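Local coordinates for probable quinone reductase Qor (NADPH:quinone reductase) (Zeta-crystallin homolog protein) (Mycobacterium tuberculosis, PDB 4RVU), which binds NADPH and probably transfers electrons from it to quinones, as a zeta-crystallin-like member of the medium-chain dehydrogenase/reductase family, at residues L131-L136 / G159-Q164; L150-A155 / W202-R207; E181-S186 / D192-Y197. All coordinates share one frame; numbering follows the deposited sequence.

Interaction 1 of 3, residues L131-L136 / G159-Q164; sequences LTAHYL and GLILTQ. With NDP (NADPH dihydro-nicotinamide-adenine-dinucleotide phosphate), chain E.
Apolar packing joins the two helices where Ala-133 lies against Ile-161 and Leu-162. The methyl CB of Ala-133 is 3.6 Å from CG2 of Ile-161, the short branch that stands anti to its own backbone N (the long branch, CG1, has chi1 -62°). CD2 of Leu-162 lies 3.7 Å from the CA of Ala-133, close to the helix backbone itself. Alanine suits this place because a single methyl leaves room for two branched side chains while the axes of the two short segments pass 9.0 Å apart at -44°. One turn on, Leu-136 and Leu-162 cross at roughly right angles, with CD1 of Leu-136 4.0 Å from CD1 of Leu-162.

Polar contacts lie on another flank of segment 131-136 and go to NADPH. Tyr-135 OH donates a 2.7 Å hydrogen bond to the carboxamide oxygen O7N of the cofactor, and O7N lies at the edge of the tyrosine ring, in its plane. Close by, OG1 of Thr-132 approaches nicotinamide C4N at 3.1 Å, a van der Waals approach; that hydroxyl is also hydrogen-bonded to Leu-128 O.

The chemistry therefore divides by flank: hydrocarbon fixes helix 120-140 against its neighbour, while the Tyr-135 hydroxyl holds the carboxamide and Thr-132 lies against the ring carbon C4N, the hydride-donating carbon of NADPH.

Interaction 2 of 3, residues L150-A155 / W202-R207; sequences LVHAGA and WQFAGR. With NDP (NADPH dihydro-nicotinamide-adenine-dinucleotide phosphate), chain E.
His-152, whose CE1 meets Phe-204, is held at both ring nitrogens: NE2 is hydrogen-bonded to Ser-232 OG and ND1 to Thr-176 OG1. Two such bonds fix the rotation of the imidazole and satisfy its polar atoms within a buried setting, leaving CE1, between the two nitrogens, to meet Phe-204. That carbon lies 4.1 Å from CZ of Phe-204. The two side chains run antiparallel past one another and touch at these carbons.

The closer meeting is purely apolar. CD2 of Leu-150 comes to 3.8 Å from CE2 of Phe-204, at the edge of the phenyl ring and in its plane. Phe-204 has CG anti to its backbone N (chi1 -179°), which sends the ring straight out from the helix; the CA atoms of Leu-150 and Phe-204 stand 11.6 Å apart, and the ring bridges that distance. Phenylalanine suits this place: its long, apolar ring carries the helix's contact to the strand. CG of Leu-150 stands 4.1 Å above the plane of the His-152 imidazole, offset toward the rim.

The loop after the strand brings Ala-153 CB to 3.5 Å from O4B of NADPH; with Gly-154 it begins what is consistent with the glycine-rich GxGxxG turn after the first strand of a Rossmann-type fold. Strand 148-151 runs between strands 172-176 and 217-222 of the parallel sheet; helix 201-212 reaches this part of the sheet through Phe-204, which also touches Thr-176 and Ala-231 of helix 229-234.

Interaction 3 of 3, residues E181-S186 / D192-Y197; sequences EKAKLS and DVVLDY. With NDP (NADPH dihydro-nicotinamide-adenine-dinucleotide phosphate), chain E.
Val-194 of the strand packs against Ala-183 and Ser-186 of helix 180-188, and this is the tight part of the contact. Its CG1 branch, anti to the backbone N (chi1 -179°), lies 3.9 Å from Ala-183 CB, while CG2 comes to 3.8 Å from Ser-186 OG. Small residues on the helix let a beta-branched one approach; the hydroxyl of Ser-186 is satisfied by Thr-175 OG1. On the outer side, by contrast, Lys-184 pairs with Asp-188 and Asp-192 with Arg-172, at the exposed surface.

At the cofactor end, Lys-182 and Tyr-197 both reach the phosphate on the adenosine ribose of NADPH. Lys-182 is extended, and NZ donates to O2X of NADPH at 2.7 Å, weakly to O2B, and also bonds Arg-322 O and Thr-324 O. Tyr-197 OH donates to O3X of NADPH at 2.9 Å, the acceptor lying in the ring plane. Strand 172-176, helix 180-188 and strand 193-195 form a beta-alpha-beta unit of the Rossmann-type fold, with Lys-182 near the helix start and Tyr-197 after the last strand holding the 2'-phosphate that distinguishes NADPH from NADH.

Overall arrangement
All three contacts belong to the cofactor-binding half of the chain and each includes a segment that touches NADPH. Interaction 1 and interaction 2 have centres about 17 Å apart and alternate along the chain, because 150-155 lies between 131-136 and 159-164. Interaction 3 has its centre about 16 Å from that of interaction 1 and about 10 Å from that of interaction 2, and its segments fall between 150-155 and 202-207 in sequence. Interactions 2 and 3 reach the same six-stranded parallel sheet, meeting where Phe-204 touches Leu-195. Together they follow the cofactor along its length: interaction 1 at the nicotinamide, interactions 2 and 3 at the adenosine end.

Interaction 1 of 3, residues L131-L136 / G159-Q164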
loop_
_atom_site.group_PDB
_atom_site.type_symbol
_atom_site.label_atom_id
_atom_site.label_comp_id
_atom_site.label_asym_id
_atom_site.label_seq_id
_atom_site.Cartn_x
_atom_site.Cartn_y
_atom_site.Cartn_z
ATOM N N LEU A 131 -7.152 9.077 -17.687
ATOM C CA LEU A 131 -7.046 7.644 -17.375
ATOM C C LEU A 131 -6.347 7.488 -16.038
ATOM O O LEU A 131 -6.669 6.598 -15.240
ATOM C CB LEU A 131 -6.277 6.886 -18.468
ATOM C CG LEU A 131 -6.905 6.739 -19.857
ATOM C CD1 LEU A 131 -5.883 6.182 -20.860
ATOM C CD2 LEU A 131 -8.127 5.832 -19.798
ATOM N N THR A 132 -5.382 8.363 -15.779
ATOM C CA THR A 132 -4.661 8.326 -14.508
ATOM C C THR A 132 -5.575 8.718 -13.350
ATOM O O THR A 132 -5.616 8.025 -12.340
ATOM C CB THR A 132 -3.425 9.221 -14.547
ATOM O OG1 THR A 132 -2.547 8.757 -15.584
ATOM C CG2 THR A 132 -2.690 9.192 -13.210
ATOM N N ALA A 133 -6.314 9.814 -13.491
ATOM C CA ALA A 133 -7.281 10.185 -12.459
ATOM C C ALA A 133 -8.290 9.057 -12.237
ATOM O O ALA A 133 -8.639 8.747 -11.097
ATOM C CB ALA A 133 -7.988 11.495 -12.814
ATOM N N HIS A 134 -8.735 8.420 -13.318
ATOM C CA HIS A 134 -9.693 7.324 -13.187
ATOM C C HIS A 134 -9.133 6.201 -12.321
ATOM O O HIS A 134 -9.777 5.777 -11.359
ATOM C CB HIS A 134 -10.090 6.751 -14.548
ATOM C CG HIS A 134 -11.143 5.693 -14.466
ATOM N ND1 HIS A 134 -10.851 4.363 -14.236
ATOM C CD2 HIS A 134 -12.494 5.769 -14.555
ATOM C CE1 HIS A 134 -11.974 3.667 -14.205
ATOM N NE2 HIS A 134 -12.986 4.497 -14.395
ATOM N N TYR A 135 -7.945 5.703 -12.659
ATOM C CA TYR A 135 -7.428 4.557 -11.910
ATOM C C TYR A 135 -7.108 4.952 -10.465
ATOM O O TYR A 135 -7.264 4.149 -9.537
ATOM C CB TYR A 135 -6.265 3.840 -12.644
ATOM C CG TYR A 135 -4.848 4.397 -12.487
ATOM C CD1 TYR A 135 -4.185 4.340 -11.260
ATOM C CD2 TYR A 135 -4.149 4.893 -13.588
ATOM C CE1 TYR A 135 -2.902 4.815 -11.111
ATOM C CE2 TYR A 135 -2.851 5.365 -13.454
ATOM C CZ TYR A 135 -2.236 5.318 -12.211
ATOM O OH TYR A 135 -0.945 5.776 -12.047
ATOM N N LEU A 136 -6.690 6.198 -10.275
ATOM C CA LEU A 136 -6.387 6.682 -8.925
ATOM C C LEU A 136 -7.642 6.706 -8.049
ATOM O O LEU A 136 -7.587 6.306 -6.881
ATOM C CB LEU A 136 -5.724 8.065 -8.976
ATOM C CG LEU A 136 -4.249 8.127 -9.385
ATOM C CD1 LEU A 136 -3.771 9.574 -9.575
ATOM C CD2 LEU A 136 -3.348 7.377 -8.396
ATOM N N GLY A 159 -4.059 17.057 -11.482
ATOM C CA GLY A 159 -4.687 17.665 -10.319
ATOM C C GLY A 159 -6.101 18.176 -10.537
ATOM O O GLY A 159 -6.997 17.907 -9.725
ATOM N N LEU A 160 -6.308 18.926 -11.621
ATOM C CA LEU A 160 -7.619 19.497 -11.893
ATOM C C LEU A 160 -8.631 18.397 -12.216
ATOM O O LEU A 160 -9.800 18.504 -11.860
ATOM C CB LEU A 160 -7.545 20.521 -13.036
ATOM C CG LEU A 160 -6.850 21.845 -12.730
ATOM C CD1 LEU A 160 -6.619 22.600 -14.043
ATOM C CD2 LEU A 160 -7.702 22.681 -11.778
ATOM N N ILE A 161 -8.189 17.336 -12.888
ATOM C CA ILE A 161 -9.102 16.245 -13.217
ATOM C C ILE A 161 -9.483 15.463 -11.956
ATOM O O ILE A 161 -10.660 15.142 -11.749
ATOM C CB ILE A 161 -8.532 15.297 -14.310
ATOM C CG1 ILE A 161 -8.305 16.072 -15.613
ATOM C CG2 ILE A 161 -9.517 14.163 -14.596
ATOM C CD1 ILE A 161 -7.607 15.252 -16.720
ATOM N N LEU A 162 -8.491 15.175 -11.113
ATOM C CA LEU A 162 -8.752 14.509 -9.832
ATOM C C LEU A 162 -9.761 15.298 -9.007
ATOM O O LEU A 162 -10.701 14.730 -8.437
ATOM C CB LEU A 162 -7.455 14.322 -9.026
ATOM C CG LEU A 162 -6.554 13.163 -9.449
ATOM C CD1 LEU A 162 -5.194 13.262 -8.785
ATOM C CD2 LEU A 162 -7.217 11.824 -9.107
ATOM N N THR A 163 -9.571 16.611 -8.960
ATOM C CA THR A 163 -10.379 17.472 -8.099
ATOM C C THR A 163 -11.827 17.488 -8.567
ATOM O O THR A 163 -12.743 17.232 -7.777
ATOM C CB THR A 163 -9.796 18.880 -8.056
ATOM O OG1 THR A 163 -8.483 18.805 -7.483
ATOM C CG2 THR A 163 -10.664 19.813 -7.218
ATOM N N GLN A 164 -12.028 17.716 -9.864
ATOM C CA GLN A 164 -13.374 17.729 -10.415
ATOM C C GLN A 164 -14.073 16.400 -10.245
ATOM O O GLN A 164 -15.238 16.352 -9.834
ATOM C CB GLN A 164 -13.338 18.082 -11.894
ATOM C CG GLN A 164 -12.836 19.475 -12.193
ATOM C CD GLN A 164 -12.806 19.726 -13.683
ATOM O OE1 GLN A 164 -13.838 20.003 -14.296
ATOM N NE2 GLN A 164 -11.625 19.602 -14.282
HETATM P PA NDP E . 1.348 18.909 -13.810
HETATM O O1A NDP E . 0.536 19.606 -14.865
HETATM O O2A NDP E . 0.708 18.552 -12.499
HETATM O O5B NDP E . 2.667 19.779 -13.519
HETATM C C5B NDP E . 3.467 19.509 -12.373
HETATM C C4B NDP E . 2.990 20.413 -11.248
HETATM O O4B NDP E . 3.535 20.007 -9.992
HETATM C C3B NDP E . 3.452 21.844 -11.453
HETATM O O3B NDP E . 2.524 22.594 -12.237
HETATM C C2B NDP E . 3.562 22.380 -10.040
HETATM O O2B NDP E . 2.384 23.087 -9.675
HETATM C C1B NDP E . 3.730 21.151 -9.160
HETATM N N9A NDP E . 5.104 21.187 -8.611
HETATM C C8A NDP E . 5.431 21.243 -7.309
HETATM N N7A NDP E . 6.774 21.284 -7.146
HETATM C C5A NDP E . 7.331 21.265 -8.367
HETATM C C6A NDP E . 8.707 21.290 -8.914
HETATM N N6A NDP E . 9.777 21.346 -8.091
HETATM N N1A NDP E . 8.853 21.257 -10.255
HETATM C C2A NDP E . 7.791 21.202 -11.077
HETATM N N3A NDP E . 6.518 21.178 -10.653
HETATM C C4A NDP E . 6.226 21.205 -9.332
HETATM O O3 NDP E . 1.978 17.587 -14.463
HETATM P PN NDP E . 1.060 16.383 -14.994
HETATM O O1N NDP E . -0.384 16.727 -14.744
HETATM O O2N NDP E . 1.536 16.025 -16.377
HETATM O O5D NDP E . 1.466 15.184 -14.007
HETATM C C5D NDP E . 1.273 15.309 -12.600
HETATM C C4D NDP E . 2.192 14.343 -11.868
HETATM O O4D NDP E . 1.687 13.015 -11.982
HETATM C C3D NDP E . 3.576 14.328 -12.486
HETATM O O3D NDP E . 4.530 14.201 -11.433
HETATM C C2D NDP E . 3.605 13.081 -13.341
HETATM O O2D NDP E . 4.927 12.541 -13.388
HETATM C C1D NDP E . 2.646 12.160 -12.605
HETATM N N1N NDP E . 1.936 11.212 -13.465
HETATM C C2N NDP E . 1.928 9.924 -13.114
HETATM C C3N NDP E . 1.266 8.961 -13.860
HETATM C C7N NDP E . 1.306 7.532 -13.410
HETATM O O7N NDP E . 0.670 6.696 -14.027
HETATM N N7N NDP E . 2.032 7.217 -12.338
HETATM C C4N NDP E . 0.506 9.335 -15.111
HETATM C C5N NDP E . 0.583 10.766 -15.376
HETATM C C6N NDP E . 1.281 11.639 -14.549
HETATM P P2B NDP E . 2.364 24.035 -8.376
HETATM O O1X NDP E . 3.653 23.723 -7.672
HETATM O O2X NDP E . 2.292 25.428 -8.933
HETATM O O3X NDP E . 1.126 23.622 -7.635
#

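Interaction 2 of 3, residues L150-A155 / W202-R207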
loop_
_atom_site.group_PDB
_atom_site.type_symbol
_atom_site.label_atom_id
_atom_site.label_comp_id
_atom_site.label_asym_id
_atom_site.label_seq_id
_atom_site.Cartn_x
_atom_site.Cartn_y
_atom_site.Cartn_z
ATOM N N LEU A 150 -6.518 14.460 -0.091
ATOM C CA LEU A 150 -5.558 15.524 -0.390
ATOM C C LEU A 150 -4.964 15.294 -1.777
ATOM O O LEU A 150 -4.511 14.184 -2.099
ATOM C CB LEU A 150 -4.444 15.542 0.669
ATOM C CG LEU A 150 -3.204 16.405 0.429
ATOM C CD1 LEU A 150 -3.592 17.876 0.329
ATOM C CD2 LEU A 150 -2.190 16.195 1.526
ATOM N N VAL A 151 -4.984 16.337 -2.603
ATOM C CA VAL A 151 -4.422 16.276 -3.951
ATOM C C VAL A 151 -3.397 17.389 -4.112
ATOM O O VAL A 151 -3.761 18.568 -4.170
ATOM C CB VAL A 151 -5.526 16.471 -5.013
ATOM C CG1 VAL A 151 -4.924 16.512 -6.420
ATOM C CG2 VAL A 151 -6.565 15.365 -4.919
ATOM N N HIS A 152 -2.123 17.024 -4.182
ATOM C CA HIS A 152 -1.074 18.017 -4.398
ATOM C C HIS A 152 -1.104 18.533 -5.838
ATOM O O HIS A 152 -1.629 17.856 -6.730
ATOM C CB HIS A 152 0.297 17.426 -4.061
ATOM C CG HIS A 152 0.498 17.169 -2.600
ATOM N ND1 HIS A 152 0.478 18.178 -1.657
ATOM C CD2 HIS A 152 0.729 16.018 -1.919
ATOM C CE1 HIS A 152 0.689 17.659 -0.459
ATOM N NE2 HIS A 152 0.845 16.351 -0.589
ATOM N N ALA A 153 -0.545 19.726 -6.060
ATOM C CA ALA A 153 -0.548 20.369 -7.379
ATOM C C ALA A 153 -1.946 20.398 -7.989
ATOM O O ALA A 153 -2.167 19.916 -9.114
ATOM C CB ALA A 153 0.444 19.670 -8.323
ATOM N N GLY A 154 -2.880 20.985 -7.241
ATOM C CA GLY A 154 -4.286 20.991 -7.604
ATOM C C GLY A 154 -4.612 21.651 -8.936
ATOM O O GLY A 154 -5.668 21.382 -9.505
ATOM N N ALA A 155 -3.721 22.502 -9.447
ATOM C CA ALA A 155 -3.995 23.205 -10.708
ATOM C C ALA A 155 -3.160 22.664 -11.862
ATOM O O ALA A 155 -3.072 23.296 -12.907
ATOM C CB ALA A 155 -3.796 24.716 -10.561
ATOM N N TRP A 202 4.784 18.250 10.007
ATOM C CA TRP A 202 3.856 18.278 11.128
ATOM C C TRP A 202 2.972 19.516 11.118
ATOM O O TRP A 202 1.782 19.434 11.415
ATOM C CB TRP A 202 4.629 18.140 12.440
ATOM C CG TRP A 202 5.497 16.946 12.363
ATOM C CD1 TRP A 202 6.864 16.913 12.287
ATOM C CD2 TRP A 202 5.054 15.587 12.265
ATOM N NE1 TRP A 202 7.296 15.607 12.187
ATOM C CE2 TRP A 202 6.203 14.777 12.167
ATOM C CE3 TRP A 202 3.791 14.977 12.274
ATOM C CZ2 TRP A 202 6.125 13.384 12.077
ATOM C CZ3 TRP A 202 3.717 13.602 12.183
ATOM C CH2 TRP A 202 4.875 12.818 12.087
ATOM N N GLN A 203 3.566 20.654 10.773
ATOM C CA GLN A 203 2.829 21.904 10.606
ATOM C C GLN A 203 1.695 21.738 9.595
ATOM O O GLN A 203 0.527 22.020 9.884
ATOM C CB GLN A 203 3.777 23.002 10.119
ATOM C CG GLN A 203 4.670 23.585 11.198
ATOM C CD GLN A 203 3.906 24.493 12.141
ATOM O OE1 GLN A 203 3.194 25.403 11.704
ATOM N NE2 GLN A 203 4.038 24.245 13.442
ATOM N N PHE A 204 2.060 21.270 8.408
ATOM C CA PHE A 204 1.098 21.037 7.336
ATOM C C PHE A 204 0.059 19.993 7.737
ATOM O O PHE A 204 -1.130 20.190 7.531
ATOM C CB PHE A 204 1.835 20.607 6.073
ATOM C CG PHE A 204 0.932 20.352 4.899
ATOM C CD1 PHE A 204 0.556 21.393 4.058
ATOM C CD2 PHE A 204 0.474 19.068 4.624
ATOM C CE1 PHE A 204 -0.270 21.162 2.965
ATOM C CE2 PHE A 204 -0.354 18.828 3.530
ATOM C CZ PHE A 204 -0.731 19.882 2.705
ATOM N N ALA A 205 0.506 18.881 8.319
ATOM C CA ALA A 205 -0.429 17.853 8.767
ATOM C C ALA A 205 -1.445 18.407 9.769
ATOM O O ALA A 205 -2.616 18.035 9.745
ATOM C CB ALA A 205 0.312 16.648 9.345
ATOM N N GLY A 206 -0.998 19.294 10.648
ATOM C CA GLY A 206 -1.913 19.975 11.549
ATOM C C GLY A 206 -3.017 20.742 10.819
ATOM O O GLY A 206 -4.180 20.690 11.227
ATOM N N ARG A 207 -2.662 21.440 9.742
ATOM C CA ARG A 207 -3.659 22.162 8.938
ATOM C C ARG A 207 -4.716 21.180 8.434
ATOM O O ARG A 207 -5.921 21.382 8.612
ATOM C CB ARG A 207 -3.003 22.844 7.737
ATOM C CG ARG A 207 -1.615 23.391 7.996
ATOM C CD ARG A 207 -1.655 24.630 8.871
ATOM N NE ARG A 207 -1.649 25.853 8.074
ATOM C CZ ARG A 207 -2.747 26.451 7.621
ATOM N NH1 ARG A 207 -3.942 25.937 7.892
ATOM N NH2 ARG A 207 -2.655 27.563 6.897
HETATM P PA NDP E . 1.348 18.909 -13.810
HETATM O O1A NDP E . 0.536 19.606 -14.865
HETATM O O2A NDP E . 0.708 18.552 -12.499
HETATM O O5B NDP E . 2.667 19.779 -13.519
HETATM C C5B NDP E . 3.467 19.509 -12.373
HETATM C C4B NDP E . 2.990 20.413 -11.248
HETATM O O4B NDP E . 3.535 20.007 -9.992
HETATM C C3B NDP E . 3.452 21.844 -11.453
HETATM O O3B NDP E . 2.524 22.594 -12.237
HETATM C C2B NDP E . 3.562 22.380 -10.040
HETATM O O2B NDP E . 2.384 23.087 -9.675
HETATM C C1B NDP E . 3.730 21.151 -9.160
HETATM N N9A NDP E . 5.104 21.187 -8.611
HETATM C C8A NDP E . 5.431 21.243 -7.309
HETATM N N7A NDP E . 6.774 21.284 -7.146
HETATM C C5A NDP E . 7.331 21.265 -8.367
HETATM C C6A NDP E . 8.707 21.290 -8.914
HETATM N N6A NDP E . 9.777 21.346 -8.091
HETATM N N1A NDP E . 8.853 21.257 -10.255
HETATM C C2A NDP E . 7.791 21.202 -11.077
HETATM N N3A NDP E . 6.518 21.178 -10.653
HETATM C C4A NDP E . 6.226 21.205 -9.332
HETATM O O3 NDP E . 1.978 17.587 -14.463
HETATM P PN NDP E . 1.060 16.383 -14.994
HETATM O O1N NDP E . -0.384 16.727 -14.744
HETATM O O2N NDP E . 1.536 16.025 -16.377
HETATM O O5D NDP E . 1.466 15.184 -14.007
HETATM C C5D NDP E . 1.273 15.309 -12.600
HETATM C C4D NDP E . 2.192 14.343 -11.868
HETATM O O4D NDP E . 1.687 13.015 -11.982
HETATM C C3D NDP E . 3.576 14.328 -12.486
HETATM O O3D NDP E . 4.530 14.201 -11.433
HETATM C C2D NDP E . 3.605 13.081 -13.341
HETATM O O2D NDP E . 4.927 12.541 -13.388
HETATM C C1D NDP E . 2.646 12.160 -12.605
HETATM N N1N NDP E . 1.936 11.212 -13.465
HETATM C C2N NDP E . 1.928 9.924 -13.114
HETATM C C3N NDP E . 1.266 8.961 -13.860
HETATM C C7N NDP E . 1.306 7.532 -13.410
HETATM O O7N NDP E . 0.670 6.696 -14.027
HETATM N N7N NDP E . 2.032 7.217 -12.338
HETATM C C4N NDP E . 0.506 9.335 -15.111
HETATM C C5N NDP E . 0.583 10.766 -15.376
HETATM C C6N NDP E . 1.281 11.639 -14.549
HETATM P P2B NDP E . 2.364 24.035 -8.376
HETATM O O1X NDP E . 3.653 23.723 -7.672
HETATM O O2X NDP E . 2.292 25.428 -8.933
HETATM O O3X NDP E . 1.126 23.622 -7.635
#

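Interaction 3 of 3, residues E181-S186 / D192-Y197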
loop_
_atom_site.group_PDB
_atom_site.type_symbol
_atom_site.label_atom_id
_atom_site.label_comp_id
_atom_site.label_asym_id
_atom_site.label_seq_id
_atom_site.Cartn_x
_atom_site.Cartn_y
_atom_site.Cartn_z
ATOM N N GLU A 181 -3.299 32.541 -8.463
ATOM C CA GLU A 181 -3.984 32.252 -9.736
ATOM C C GLU A 181 -4.401 30.785 -9.768
ATOM O O GLU A 181 -5.534 30.451 -10.136
ATOM C CB GLU A 181 -3.098 32.550 -10.960
ATOM C CG GLU A 181 -3.773 32.181 -12.312
ATOM C CD GLU A 181 -2.802 31.997 -13.485
ATOM O OE1 GLU A 181 -1.575 31.918 -13.263
ATOM O OE2 GLU A 181 -3.281 31.921 -14.641
ATOM N N LYS A 182 -3.474 29.915 -9.382
ATOM C CA LYS A 182 -3.739 28.478 -9.343
ATOM C C LYS A 182 -4.760 28.128 -8.267
ATOM O O LYS A 182 -5.597 27.238 -8.444
ATOM C CB LYS A 182 -2.433 27.702 -9.146
ATOM C CG LYS A 182 -1.514 27.784 -10.367
ATOM C CD LYS A 182 -0.347 26.817 -10.263
ATOM C CE LYS A 182 0.653 27.043 -11.385
ATOM N NZ LYS A 182 1.627 25.912 -11.485
ATOM N N ALA A 183 -4.712 28.848 -7.155
ATOM C CA ALA A 183 -5.685 28.629 -6.094
ATOM C C ALA A 183 -7.117 28.835 -6.581
ATOM O O ALA A 183 -8.018 28.084 -6.212
ATOM C CB ALA A 183 -5.384 29.519 -4.900
ATOM N N LYS A 184 -7.345 29.850 -7.409
ATOM C CA LYS A 184 -8.702 30.082 -7.896
ATOM C C LYS A 184 -9.156 28.970 -8.845
ATOM O O LYS A 184 -10.290 28.505 -8.762
ATOM C CB LYS A 184 -8.832 31.444 -8.589
ATOM C CG LYS A 184 -10.284 31.885 -8.754
ATOM C CD LYS A 184 -10.438 32.933 -9.848
ATOM C CE LYS A 184 -10.589 32.288 -11.221
ATOM N NZ LYS A 184 -11.999 31.863 -11.504
ATOM N N LEU A 185 -8.270 28.559 -9.746
ATOM C CA LEU A 185 -8.563 27.467 -10.677
ATOM C C LEU A 185 -8.910 26.198 -9.920
ATOM O O LEU A 185 -9.814 25.446 -10.315
ATOM C CB LEU A 185 -7.356 27.190 -11.567
ATOM C CG LEU A 185 -7.046 28.250 -12.611
ATOM C CD1 LEU A 185 -5.706 27.978 -13.274
ATOM C CD2 LEU A 185 -8.157 28.253 -13.629
ATOM N N SER A 186 -8.190 25.973 -8.825
ATOM C CA SER A 186 -8.400 24.785 -7.992
ATOM C C SER A 186 -9.760 24.861 -7.308
ATOM O O SER A 186 -10.498 23.879 -7.295
ATOM C CB SER A 186 -7.258 24.609 -6.979
ATOM O OG SER A 186 -7.439 23.454 -6.168
ATOM N N ASP A 192 -12.311 22.146 -1.862
ATOM C CA ASP A 192 -13.028 22.763 -0.757
ATOM C C ASP A 192 -12.108 23.727 -0.015
ATOM O O ASP A 192 -12.538 24.785 0.448
ATOM C CB ASP A 192 -13.603 21.704 0.180
ATOM C CG ASP A 192 -14.585 22.290 1.172
ATOM O OD1 ASP A 192 -15.564 22.930 0.726
ATOM O OD2 ASP A 192 -14.364 22.132 2.392
ATOM N N VAL A 193 -10.835 23.362 0.083
ATOM C CA VAL A 193 -9.827 24.214 0.696
ATOM C C VAL A 193 -8.512 24.087 -0.059
ATOM O O VAL A 193 -8.104 22.977 -0.425
ATOM C CB VAL A 193 -9.583 23.838 2.185
ATOM C CG1 VAL A 193 -8.380 24.587 2.735
ATOM C CG2 VAL A 193 -10.810 24.129 3.029
ATOM N N VAL A 194 -7.846 25.219 -0.284
ATOM C CA VAL A 194 -6.551 25.231 -0.956
ATOM C C VAL A 194 -5.454 25.684 0.001
ATOM O O VAL A 194 -5.559 26.751 0.613
ATOM C CB VAL A 194 -6.572 26.155 -2.189
ATOM C CG1 VAL A 194 -5.229 26.128 -2.898
ATOM C CG2 VAL A 194 -7.682 25.732 -3.140
ATOM N N LEU A 195 -4.409 24.871 0.134
ATOM C CA LEU A 195 -3.303 25.169 1.047
ATOM C C LEU A 195 -2.027 25.513 0.300
ATOM O O LEU A 195 -1.878 25.189 -0.881
ATOM C CB LEU A 195 -3.031 23.963 1.955
ATOM C CG LEU A 195 -4.184 23.575 2.872
ATOM C CD1 LEU A 195 -3.883 22.268 3.598
ATOM C CD2 LEU A 195 -4.449 24.693 3.868
ATOM N N ASP A 196 -1.093 26.159 0.990
ATOM C CA ASP A 196 0.237 26.338 0.433
ATOM C C ASP A 196 1.020 25.037 0.582
ATOM O O ASP A 196 0.636 24.155 1.353
ATOM C CB ASP A 196 0.974 27.449 1.171
ATOM C CG ASP A 196 0.269 28.780 1.063
ATOM O OD1 ASP A 196 0.007 29.227 -0.071
ATOM O OD2 ASP A 196 -0.035 29.366 2.119
ATOM N N TYR A 197 2.127 24.928 -0.141
ATOM C CA TYR A 197 2.991 23.761 -0.010
ATOM C C TYR A 197 3.564 23.673 1.391
ATOM O O TYR A 197 3.832 24.705 2.022
ATOM C CB TYR A 197 4.100 23.768 -1.069
ATOM C CG TYR A 197 3.606 23.187 -2.379
ATOM C CD1 TYR A 197 2.885 23.962 -3.275
ATOM C CD2 TYR A 197 3.811 21.852 -2.686
ATOM C CE1 TYR A 197 2.407 23.424 -4.457
ATOM C CE2 TYR A 197 3.340 21.307 -3.865
ATOM C CZ TYR A 197 2.640 22.095 -4.742
ATOM O OH TYR A 197 2.173 21.549 -5.913
HETATM P PA NDP E . 1.348 18.909 -13.810
HETATM O O1A NDP E . 0.536 19.606 -14.865
HETATM O O2A NDP E . 0.708 18.552 -12.499
HETATM O O5B NDP E . 2.667 19.779 -13.519
HETATM C C5B NDP E . 3.467 19.509 -12.373
HETATM C C4B NDP E . 2.990 20.413 -11.248
HETATM O O4B NDP E . 3.535 20.007 -9.992
HETATM C C3B NDP E . 3.452 21.844 -11.453
HETATM O O3B NDP E . 2.524 22.594 -12.237
HETATM C C2B NDP E . 3.562 22.380 -10.040
HETATM O O2B NDP E . 2.384 23.087 -9.675
HETATM C C1B NDP E . 3.730 21.151 -9.160
HETATM N N9A NDP E . 5.104 21.187 -8.611
HETATM C C8A NDP E . 5.431 21.243 -7.309
HETATM N N7A NDP E . 6.774 21.284 -7.146
HETATM C C5A NDP E . 7.331 21.265 -8.367
HETATM C C6A NDP E . 8.707 21.290 -8.914
HETATM N N6A NDP E . 9.777 21.346 -8.091
HETATM N N1A NDP E . 8.853 21.257 -10.255
HETATM C C2A NDP E . 7.791 21.202 -11.077
HETATM N N3A NDP E . 6.518 21.178 -10.653
HETATM C C4A NDP E . 6.226 21.205 -9.332
HETATM O O3 NDP E . 1.978 17.587 -14.463
HETATM P PN NDP E . 1.060 16.383 -14.994
HETATM O O1N NDP E . -0.384 16.727 -14.744
HETATM O O2N NDP E . 1.536 16.025 -16.377
HETATM O O5D NDP E . 1.466 15.184 -14.007
HETATM C C5D NDP E . 1.273 15.309 -12.600
HETATM C C4D NDP E . 2.192 14.343 -11.868
HETATM O O4D NDP E . 1.687 13.015 -11.982
HETATM C C3D NDP E . 3.576 14.328 -12.486
HETATM O O3D NDP E . 4.530 14.201 -11.433
HETATM C C2D NDP E . 3.605 13.081 -13.341
HETATM O O2D NDP E . 4.927 12.541 -13.388
HETATM C C1D NDP E . 2.646 12.160 -12.605
HETATM N N1N NDP E . 1.936 11.212 -13.465
HETATM C C2N NDP E . 1.928 9.924 -13.114
HETATM C C3N NDP E . 1.266 8.961 -13.860
HETATM C C7N NDP E . 1.306 7.532 -13.410
HETATM O O7N NDP E . 0.670 6.696 -14.027
HETATM N N7N NDP E . 2.032 7.217 -12.338
HETATM C C4N NDP E . 0.506 9.335 -15.111
HETATM C C5N NDP E . 0.583 10.766 -15.376
HETATM C C6N NDP E . 1.281 11.639 -14.549
HETATM P P2B NDP E . 2.364 24.035 -8.376
HETATM O O1X NDP E . 3.653 23.723 -7.672
HETATM O O2X NDP E . 2.292 25.428 -8.933
HETATM O O3X NDP E . 1.126 23.622 -7.635
#